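Local coordinates for nodulation fucosyltransferase NodZ (Bradyrhizobium sp., PDB 2HHC), which belongs to the NodZ family of nodulation proteins and is grouped with the glycosyltransferases of the two-domain GT-B fold, at residues R5-R10 with A23-Y28; D39-C44 with D73-L78; E59-I64 with V69-R74. One frame throughout, in Å; residues are numbered along the deposited sequence. Where two conformers were deposited one is given.

Contact 1: residues R5-R10 with A23-Y28; sequences RFVISR and ASAWSY
Val7 and Ser9 of strand 6-10 pack against Ala25 and Tyr28 of helix 15-32. Strand and helix are the first two elements of a beta-alpha-beta unit that strand 35-39 completes. The largely parallel sheet they belong to is consistent with the Rossmann-like domains of GT-B proteins. The two short segments run antiparallel, at 178°, and their axes come within 8.2 Å.

Val7 and Ser9 lie on the same side of the strand, so both point at the helix. Ile8 points away from it. The methyl group of Ala25 projects toward the strand and sits between the two. Its CB is 3.8 Å from CG1 of Val7 and 3.7 Å from CB of Ser9. It is about equally far from both, and so touches both neighbours.

The two branches of Val7 do different jobs. With CG1 anti to the backbone N (chi1 179°), that methyl meets Ala25. CG2 reaches the edge of the Tyr28 ring, near the ring plane, and lies 4.1 Å from CD2 of Tyr28. The two side chains cross at about a right angle.

The Tyr28 ring also meets Phe115, and its OH is hydrogen-bonded to Ser121 N. On another side of the helix, Ala23 and Trp26 pack on helix 138-147. No hydrogen bond joins the two segments, and all four touching residues are buried. The polar end of Ser9 also borders the alanine: OG of Ser9 is 3.9 Å from CB of Ala25.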
loop_
_atom_site.group_PDB
_atom_site.type_symbol
_atom_site.label_atom_id
_atom_site.label_comp_id
_atom_site.label_asym_id
_atom_site.label_seq_id
_atom_site.Cartn_x
_atom_site.Cartn_y
_atom_site.Cartn_z
ATOM N N ARG A 5 -1.761 -23.608 12.528
ATOM C CA ARG A 5 -1.700 -22.339 13.215
ATOM C C ARG A 5 -1.626 -21.196 12.187
ATOM O O ARG A 5 -1.264 -21.432 11.018
ATOM C CB ARG A 5 -0.491 -22.333 14.128
ATOM C CG ARG A 5 -0.719 -23.273 15.334
ATOM C CD ARG A 5 0.529 -23.641 16.139
ATOM N NE ARG A 5 1.637 -22.756 15.890
ATOM C CZ ARG A 5 2.210 -21.913 16.757
ATOM N NH1 ARG A 5 1.843 -21.782 18.061
ATOM N NH2 ARG A 5 3.221 -21.216 16.285
ATOM N N PHE A 6 -1.998 -20.010 12.604
ATOM C CA PHE A 6 -2.337 -18.946 11.666
ATOM C C PHE A 6 -1.811 -17.567 12.061
ATOM O O PHE A 6 -1.620 -17.258 13.263
ATOM C CB PHE A 6 -3.884 -18.839 11.509
ATOM C CG PHE A 6 -4.520 -20.108 11.035
ATOM C CD1 PHE A 6 -4.846 -21.118 11.929
ATOM C CD2 PHE A 6 -4.820 -20.292 9.700
ATOM C CE1 PHE A 6 -5.454 -22.271 11.514
ATOM C CE2 PHE A 6 -5.441 -21.453 9.275
ATOM C CZ PHE A 6 -5.780 -22.443 10.189
ATOM N N VAL A 7 -1.645 -16.733 11.047
ATOM C CA VAL A 7 -1.512 -15.269 11.191
ATOM C C VAL A 7 -2.557 -14.649 10.293
ATOM O O VAL A 7 -2.572 -14.975 9.101
ATOM C CB VAL A 7 -0.097 -14.731 10.786
ATOM C CG1 VAL A 7 -0.047 -13.232 10.944
ATOM C CG2 VAL A 7 0.990 -15.366 11.561
ATOM N N ILE A 8 -3.439 -13.819 10.836
ATOM C CA ILE A 8 -4.461 -13.158 10.042
ATOM C C ILE A 8 -4.033 -11.733 9.817
ATOM O O ILE A 8 -3.791 -10.965 10.767
ATOM C CB ILE A 8 -5.820 -13.212 10.733
ATOM C CG1 ILE A 8 -6.210 -14.678 11.089
ATOM C CG2 ILE A 8 -6.842 -12.567 9.854
ATOM C CD1 ILE A 8 -7.526 -14.792 11.812
ATOM N N SER A 9 -3.941 -11.307 8.571
ATOM C CA SER A 9 -3.646 -9.954 8.182
ATOM C C SER A 9 -4.928 -9.226 7.836
ATOM O O SER A 9 -5.518 -9.468 6.769
ATOM C CB SER A 9 -2.683 -9.945 6.995
ATOM O OG SER A 9 -2.312 -8.597 6.702
ATOM N N ARG A 10 -5.365 -8.327 8.730
ATOM C CA ARG A 10 -6.569 -7.548 8.566
ATOM C C ARG A 10 -6.161 -6.103 8.285
ATOM O O ARG A 10 -5.463 -5.482 9.114
ATOM C CB ARG A 10 -7.384 -7.579 9.854
ATOM C CG ARG A 10 -7.518 -8.958 10.463
ATOM C CD ARG A 10 -8.770 -8.994 11.374
ATOM N NE ARG A 10 -9.966 -9.107 10.544
ATOM C CZ ARG A 10 -10.959 -8.226 10.537
ATOM N NH1 ARG A 10 -10.954 -7.176 11.351
ATOM N NH2 ARG A 10 -11.962 -8.364 9.680
ATOM N N ALA A 23 2.975 -7.672 4.264
ATOM C CA ALA A 23 4.372 -8.133 4.275
ATOM C C ALA A 23 4.822 -8.462 5.728
ATOM O O ALA A 23 5.506 -9.440 5.981
ATOM C CB ALA A 23 5.255 -7.110 3.641
ATOM N N SER A 24 4.404 -7.638 6.671
ATOM C CA SER A 24 4.744 -7.895 8.078
ATOM C C SER A 24 4.125 -9.190 8.616
ATOM O O SER A 24 4.825 -9.965 9.299
ATOM C CB SER A 24 4.383 -6.698 8.926
ATOM O OG SER A 24 5.141 -5.564 8.519
ATOM N N ALA A 25 2.851 -9.356 8.340
ATOM C CA ALA A 25 2.147 -10.596 8.742
ATOM C C ALA A 25 2.811 -11.814 8.065
ATOM O O ALA A 25 3.063 -12.838 8.738
ATOM C CB ALA A 25 0.711 -10.510 8.357
ATOM N N TRP A 26 3.116 -11.698 6.783
ATOM C CA TRP A 26 3.742 -12.774 6.007
ATOM C C TRP A 26 5.069 -13.180 6.675
ATOM O O TRP A 26 5.410 -14.347 6.811
ATOM C CB TRP A 26 3.943 -12.328 4.517
ATOM C CG TRP A 26 4.720 -13.396 3.775
ATOM C CD1 TRP A 26 4.229 -14.500 3.157
ATOM C CD2 TRP A 26 6.144 -13.488 3.699
ATOM N NE1 TRP A 26 5.254 -15.240 2.660
ATOM C CE2 TRP A 26 6.450 -14.682 3.032
ATOM C CE3 TRP A 26 7.192 -12.657 4.152
ATOM C CZ2 TRP A 26 7.767 -15.068 2.775
ATOM C CZ3 TRP A 26 8.483 -13.042 3.928
ATOM C CH2 TRP A 26 8.768 -14.227 3.260
ATOM N N SER A 27 5.861 -12.190 7.063
ATOM C CA SER A 27 7.173 -12.447 7.586
ATOM C C SER A 27 7.063 -13.246 8.891
ATOM O O SER A 27 7.819 -14.170 9.113
ATOM C CB SER A 27 7.888 -11.119 7.813
ATOM O OG SER A 27 9.136 -11.344 8.423
ATOM N N TYR A 28 6.106 -12.906 9.741
ATOM C CA TYR A 28 5.933 -13.650 10.992
ATOM C C TYR A 28 5.404 -15.065 10.726
ATOM O O TYR A 28 5.876 -16.026 11.354
ATOM C CB TYR A 28 5.033 -12.927 11.979
ATOM C CG TYR A 28 5.124 -13.475 13.368
ATOM C CD1 TYR A 28 6.259 -13.283 14.122
ATOM C CD2 TYR A 28 4.070 -14.207 13.934
ATOM C CE1 TYR A 28 6.381 -13.797 15.385
ATOM C CE2 TYR A 28 4.180 -14.735 15.227
ATOM C CZ TYR A 28 5.340 -14.511 15.945
ATOM O OH TYR A 28 5.518 -14.993 17.240
#

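Contact 2: residues D39-C44 with D73-L78; sequences DWRGSC and DRVNQL
Arg41 reaches across to Val75 and Asn76, and Asp39 holds it in position from its own side. Both segments are irregular, apart from a 3-10 turn at residues 73-76.

The salt bridge lies within 39-44. Arg41 grips Asp39 side-on through two nitrogens. Arg41 NE is 2.9 Å from Asp39 OD1, and Arg41 NH2 is 2.9 Å from Asp39 OD2. Both oxygens lie close to the guanidinium plane, so the two bonds should limit its rotation. Arg41 N also donates to Asp39 OD1, at 3.2 Å, which forms an Asx turn. Arg41 N and NE reach this oxygen from opposite faces of the carboxylate. Asp39 OD2 has a further partner in Arg10.

One direct hydrogen bond crosses the contact. Arg41 NH1 donates to Asn76 OD1 over 2.8 Å, but the bond is bent, with 144° at the hydrogen. The guanidinium and amide planes are 54° apart. A water adds a second link: it donates to Val75 O and accepts a weak bond from Arg41 NH2.

The nonpolar part of the contact is Val75 CG2 over one face of the guanidinium. It stands 3.4 Å above the plane, offset toward the rim, and is 3.5 Å from Arg41 NE. The arginine chain is extended at chi2 and bends at chi3 (-64°), which swings NE back toward Asp39. Val75 and Asn76 then meet the flank of the chain and its flat end.

Residues 39-44 lead out of the end of strand 35-39 and pass through a type II beta turn at Trp40-Ser43. Trp40 packs on helix 15-32, and Arg41 touches Arg10 of strand 6-10. Residues 73-78 follow strand 67-70. Asn76 ND2 bonds Phe50 O, in the segment leading to helix 54-57.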
loop_
_atom_site.group_PDB
_atom_site.type_symbol
_atom_site.label_atom_id
_atom_site.label_comp_id
_atom_site.label_asym_id
_atom_site.label_seq_id
_atom_site.Cartn_x
_atom_site.Cartn_y
_atom_site.Cartn_z
ATOM N N ASP A 39 -7.229 -11.039 5.160
ATOM C CA ASP A 39 -8.626 -10.724 5.554
ATOM C C ASP A 39 -8.908 -9.250 5.324
ATOM O O ASP A 39 -8.636 -8.372 6.176
ATOM C CB ASP A 39 -8.883 -11.101 6.992
ATOM C CG ASP A 39 -10.294 -10.815 7.410
ATOM O OD1 ASP A 39 -11.140 -10.393 6.591
ATOM O OD2 ASP A 39 -10.547 -11.004 8.641
ATOM N N TRP A 40 -9.350 -8.939 4.113
ATOM C CA TRP A 40 -9.682 -7.585 3.719
ATOM C C TRP A 40 -11.195 -7.337 3.721
ATOM O O TRP A 40 -11.718 -6.486 3.019
ATOM C CB TRP A 40 -9.087 -7.227 2.380
ATOM C CG TRP A 40 -7.586 -7.100 2.388
ATOM C CD1 TRP A 40 -6.714 -7.324 3.419
ATOM C CD2 TRP A 40 -6.768 -6.789 1.227
ATOM N NE1 TRP A 40 -5.425 -7.099 3.001
ATOM C CE2 TRP A 40 -5.445 -6.744 1.661
ATOM C CE3 TRP A 40 -7.066 -6.440 -0.080
ATOM C CZ2 TRP A 40 -4.393 -6.461 0.786
ATOM C CZ3 TRP A 40 -6.065 -6.128 -0.927
ATOM C CH2 TRP A 40 -4.726 -6.134 -0.483
ATOM N N ARG A 41 -11.931 -8.061 4.572
ATOM C CA ARG A 41 -13.337 -7.722 4.855
ATOM C C ARG A 41 -13.424 -6.335 5.424
ATOM O O ARG A 41 -12.626 -5.967 6.278
ATOM C CB ARG A 41 -13.950 -8.721 5.850
ATOM C CG ARG A 41 -14.196 -10.099 5.221
ATOM C CD ARG A 41 -14.742 -11.150 6.191
ATOM N NE ARG A 41 -13.756 -11.413 7.205
ATOM C CZ ARG A 41 -13.969 -12.182 8.261
ATOM N NH1 ARG A 41 -15.120 -12.825 8.348
ATOM N NH2 ARG A 41 -13.029 -12.318 9.203
ATOM N N GLY A 42 -14.371 -5.574 4.929
ATOM C CA GLY A 42 -14.588 -4.183 5.412
ATOM C C GLY A 42 -13.672 -3.127 4.798
ATOM O O GLY A 42 -13.647 -1.963 5.254
ATOM N N SER A 43 -12.982 -3.500 3.714
ATOM C CA SER A 43 -12.198 -2.551 2.926
ATOM C C SER A 43 -12.993 -1.298 2.584
ATOM O O SER A 43 -14.185 -1.327 2.271
ATOM C CB SER A 43 -11.788 -3.211 1.608
ATOM O OG SER A 43 -11.212 -2.286 0.701
ATOM N N CYS A 44 -12.293 -0.163 2.605
ATOM C CA CYS A 44 -12.857 1.112 2.157
ATOM C C CYS A 44 -13.354 1.094 0.720
ATOM O O CYS A 44 -14.131 1.954 0.312
ATOM C CB CYS A 44 -11.858 2.283 2.360
ATOM S SG CYS A 44 -10.309 2.087 1.516
ATOM N N ASP A 73 -13.184 -15.962 0.461
ATOM C CA ASP A 73 -14.335 -15.969 1.349
ATOM C C ASP A 73 -14.350 -17.098 2.375
ATOM O O ASP A 73 -15.228 -17.146 3.226
ATOM C CB ASP A 73 -15.662 -15.730 0.619
ATOM C CG ASP A 73 -15.909 -14.196 0.187
ATOM O OD1 ASP A 73 -16.811 -14.054 -0.667
ATOM O OD2 ASP A 73 -15.318 -13.174 0.694
ATOM N N ARG A 74 -13.377 -18.000 2.344
ATOM C CA ARG A 74 -13.236 -18.983 3.415
ATOM C C ARG A 74 -13.063 -18.302 4.782
ATOM O O ARG A 74 -13.379 -18.910 5.802
ATOM C CB ARG A 74 -12.086 -19.936 3.138
ATOM C CG ARG A 74 -12.427 -20.934 2.096
ATOM C CD ARG A 74 -11.223 -21.855 1.744
ATOM N NE ARG A 74 -10.254 -21.069 1.013
ATOM C CZ ARG A 74 -9.008 -21.421 0.729
ATOM N NH1 ARG A 74 -8.532 -22.567 1.153
ATOM N NH2 ARG A 74 -8.253 -20.585 0.023
ATOM N N VAL A 75 -12.634 -17.053 4.827
ATOM C CA VAL A 75 -12.623 -16.338 6.120
ATOM C C VAL A 75 -14.009 -16.314 6.807
ATOM O O VAL A 75 -14.095 -16.162 8.027
ATOM C CB VAL A 75 -12.020 -14.925 5.964
ATOM C CG1 VAL A 75 -10.590 -15.025 5.511
ATOM C CG2 VAL A 75 -12.856 -14.036 5.065
ATOM N N ASN A 76 -15.081 -16.424 6.031
ATOM C CA ASN A 76 -16.446 -16.436 6.547
ATOM C C ASN A 76 -16.950 -17.835 6.882
ATOM O O ASN A 76 -18.084 -17.987 7.368
ATOM C CB ASN A 76 -17.388 -15.807 5.538
ATOM C CG ASN A 76 -17.207 -14.325 5.423
ATOM O OD1 ASN A 76 -16.889 -13.659 6.401
ATOM N ND2 ASN A 76 -17.305 -13.794 4.206
ATOM N N GLN A 77 -16.148 -18.873 6.609
ATOM C CA GLN A 77 -16.535 -20.240 6.940
ATOM C C GLN A 77 -15.668 -20.882 8.045
ATOM O O GLN A 77 -16.164 -21.640 8.895
ATOM C CB GLN A 77 -16.408 -21.135 5.675
ATOM C CG GLN A 77 -16.927 -20.582 4.302
ATOM C CD GLN A 77 -16.367 -21.320 3.055
ATOM O OE1 GLN A 77 -16.067 -22.521 3.089
ATOM N NE2 GLN A 77 -16.255 -20.593 1.948
ATOM N N LEU A 78 -14.385 -20.621 8.009
ATOM C CA LEU A 78 -13.411 -21.236 8.892
ATOM C C LEU A 78 -13.428 -20.575 10.259
ATOM O O LEU A 78 -13.675 -19.359 10.356
ATOM C CB LEU A 78 -11.993 -21.090 8.285
ATOM C CG LEU A 78 -11.875 -21.846 6.951
ATOM C CD1 LEU A 78 -10.580 -21.499 6.243
ATOM C CD2 LEU A 78 -11.992 -23.357 7.144
HETATM O O HOH W 1 -12.506 -15.185 10.079
#

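Contact 3: residues E59-I64 with V69-R74; sequences EPVEDI and VICDDR
Between Val61 and Cys71 a water sits at the edge of the Arg74 guanidinium, in its plane. Asp72 lies at the edge too, and Ile70 CG2 stands over one face, 3.8 Å above it and offset toward the rim. Arg74 NE donates to the syn lone pair of Asp72 OD1 at 3.0 Å, as part of a salt bridge. Arg74 N binds the same oxygen and makes an Asx turn.

The water ties the two segments together. It donates to Val61 O and accepts from Cys71 N. Val69 N donates directly to Glu62 O at 2.9 Å, from well above the carbonyl plane. Val61 N makes a weak, nearly straight bond of 3.7 Å to Cys71 SG.

Val69 points its side chain at the other segment. With CG1 anti to the backbone N (chi1 175°), that branch meets Val61 CG1 at 4.1 Å, and CG2 meets Ile64 CG1 at 3.9 Å.

The contact joins the two arms of the beta hairpin made by strands 63-64 and 67-70. Strand 63-64 is an outermost strand of its sheet, and strand 67-70 pairs with strand 35-39. Helix 54-57 packs on Val61 and Cys71, and helix 138-147 on Ile64.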
loop_
_atom_site.group_PDB
_atom_site.type_symbol
_atom_site.label_atom_id
_atom_site.label_comp_id
_atom_site.label_asym_id
_atom_site.label_seq_id
_atom_site.Cartn_x
_atom_site.Cartn_y
_atom_site.Cartn_z
ATOM N N GLU A 59 -5.500 -11.719 -8.043
ATOM C CA GLU A 59 -5.768 -13.114 -8.391
ATOM C C GLU A 59 -5.616 -14.034 -7.189
ATOM O O GLU A 59 -4.886 -13.691 -6.231
ATOM C CB GLU A 59 -4.849 -13.536 -9.548
ATOM C CG GLU A 59 -5.144 -12.752 -10.849
ATOM C CD GLU A 59 -4.396 -13.237 -12.016
ATOM O OE1 GLU A 59 -3.363 -13.918 -11.845
ATOM O OE2 GLU A 59 -4.856 -12.966 -13.152
ATOM N N PRO A 60 -6.325 -15.174 -7.202
ATOM C CA PRO A 60 -6.171 -16.146 -6.110
ATOM C C PRO A 60 -4.740 -16.504 -5.866
ATOM O O PRO A 60 -3.978 -16.665 -6.825
ATOM C CB PRO A 60 -6.920 -17.385 -6.645
ATOM C CG PRO A 60 -7.885 -16.875 -7.620
ATOM C CD PRO A 60 -7.272 -15.646 -8.232
ATOM N N VAL A 61 -4.351 -16.587 -4.607
ATOM C CA VAL A 61 -2.991 -17.018 -4.251
ATOM C C VAL A 61 -3.122 -18.034 -3.107
ATOM O O VAL A 61 -3.820 -17.762 -2.095
ATOM C CB VAL A 61 -2.081 -15.785 -3.919
ATOM C CG1 VAL A 61 -2.658 -14.928 -2.887
ATOM C CG2 VAL A 61 -0.683 -16.217 -3.505
ATOM N N GLU A 62 -2.452 -19.175 -3.254
ATOM C CA GLU A 62 -2.482 -20.213 -2.196
ATOM C C GLU A 62 -1.128 -20.391 -1.493
ATOM O O GLU A 62 -1.043 -21.153 -0.512
ATOM C CB GLU A 62 -3.063 -21.533 -2.709
ATOM C CG GLU A 62 -4.492 -21.335 -3.295
ATOM C CD GLU A 62 -4.500 -20.934 -4.810
ATOM O OE1 GLU A 62 -3.522 -21.233 -5.547
ATOM O OE2 GLU A 62 -5.492 -20.326 -5.286
ATOM N N ASP A 63 -0.099 -19.744 -2.000
ATOM C CA ASP A 63 1.244 -19.796 -1.436
ATOM C C ASP A 63 2.012 -18.556 -1.777
ATOM O O ASP A 63 1.968 -18.139 -2.922
ATOM C CB ASP A 63 1.987 -21.022 -1.982
ATOM C CG ASP A 63 3.397 -21.131 -1.445
ATOM O OD1 ASP A 63 4.293 -20.433 -1.984
ATOM O OD2 ASP A 63 3.596 -21.921 -0.480
ATOM N N ILE A 64 2.704 -17.957 -0.802
ATOM C CA ILE A 64 3.640 -16.860 -1.068
ATOM C C ILE A 64 4.961 -17.269 -0.504
ATOM O O ILE A 64 5.143 -17.401 0.710
ATOM C CB ILE A 64 3.160 -15.488 -0.474
ATOM C CG1 ILE A 64 1.851 -15.037 -1.144
ATOM C CG2 ILE A 64 4.290 -14.430 -0.571
ATOM C CD1 ILE A 64 1.202 -13.851 -0.500
ATOM N N VAL A 69 -1.394 -19.736 2.036
ATOM C CA VAL A 69 -2.243 -18.537 2.102
ATOM C C VAL A 69 -3.695 -18.886 1.870
ATOM O O VAL A 69 -4.016 -19.630 0.971
ATOM C CB VAL A 69 -1.815 -17.508 1.051
ATOM C CG1 VAL A 69 -2.747 -16.307 1.007
ATOM C CG2 VAL A 69 -0.395 -17.071 1.305
ATOM N N ILE A 70 -4.551 -18.296 2.704
ATOM C CA ILE A 70 -6.007 -18.252 2.527
ATOM C C ILE A 70 -6.366 -16.806 2.267
ATOM O O ILE A 70 -6.175 -15.952 3.124
ATOM C CB ILE A 70 -6.734 -18.763 3.757
ATOM C CG1 ILE A 70 -6.382 -20.239 4.023
ATOM C CG2 ILE A 70 -8.242 -18.653 3.561
ATOM C CD1 ILE A 70 -6.767 -20.770 5.381
ATOM N N CYS A 71 -6.930 -16.508 1.099
ATOM C CA CYS A 71 -7.151 -15.124 0.681
ATOM C C CYS A 71 -8.567 -14.780 0.241
ATOM O O CYS A 71 -8.772 -13.703 -0.369
ATOM C CB CYS A 71 -6.283 -14.839 -0.568
ATOM S SG CYS A 71 -6.843 -15.618 -2.100
ATOM N N ASP A 72 -9.549 -15.604 0.578
ATOM C CA ASP A 72 -10.825 -15.495 -0.041
ATOM C C ASP A 72 -12.001 -15.610 0.919
ATOM O O ASP A 72 -11.819 -15.320 2.104
ATOM C CB ASP A 72 -10.886 -16.491 -1.161
ATOM C CG ASP A 72 -10.745 -17.944 -0.692
ATOM O OD1 ASP A 72 -10.978 -18.226 0.501
ATOM O OD2 ASP A 72 -10.412 -18.812 -1.538
ATOM N N ASP A 73 -13.184 -15.962 0.461
ATOM C CA ASP A 73 -14.335 -15.969 1.349
ATOM C C ASP A 73 -14.350 -17.098 2.375
ATOM O O ASP A 73 -15.228 -17.146 3.226
ATOM C CB ASP A 73 -15.662 -15.730 0.619
ATOM C CG ASP A 73 -15.909 -14.196 0.187
ATOM O OD1 ASP A 73 -16.811 -14.054 -0.667
ATOM O OD2 ASP A 73 -15.318 -13.174 0.694
ATOM N N ARG A 74 -13.377 -18.000 2.344
ATOM C CA ARG A 74 -13.236 -18.983 3.415
ATOM C C ARG A 74 -13.063 -18.302 4.782
ATOM O O ARG A 74 -13.379 -18.910 5.802
ATOM C CB ARG A 74 -12.086 -19.936 3.138
ATOM C CG ARG A 74 -12.427 -20.934 2.096
ATOM C CD ARG A 74 -11.223 -21.855 1.744
ATOM N NE ARG A 74 -10.254 -21.069 1.013
ATOM C CZ ARG A 74 -9.008 -21.421 0.729
ATOM N NH1 ARG A 74 -8.532 -22.567 1.153
ATOM N NH2 ARG A 74 -8.253 -20.585 0.023
HETATM O O HOH W 2 -6.303 -18.637 -0.883
#

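In the fold
All three contacts belong to the same half of the chain and are built round one sheet. Contact 1 lies on central strand 6-10, and contact 3 is the hairpin at one sheet edge. Contact 2 lies in the loops at the ends of strands 35-39 and 67-70. Contacts 1 and 2 join through a salt bridge, Arg10 NE to Asp39 OD2, at 2.7 Å. Contacts 1 and 3 join where Trp26 NE1 probably bonds Ile64 O, at 2.9 Å. Contacts 2 and 3 share Asp73 and Arg74, and their centres are about 11 Å apart. A phosphate ion, probably from the crystallisation liquor, lies about 5 Å from the Pro60 side chain in contact 3.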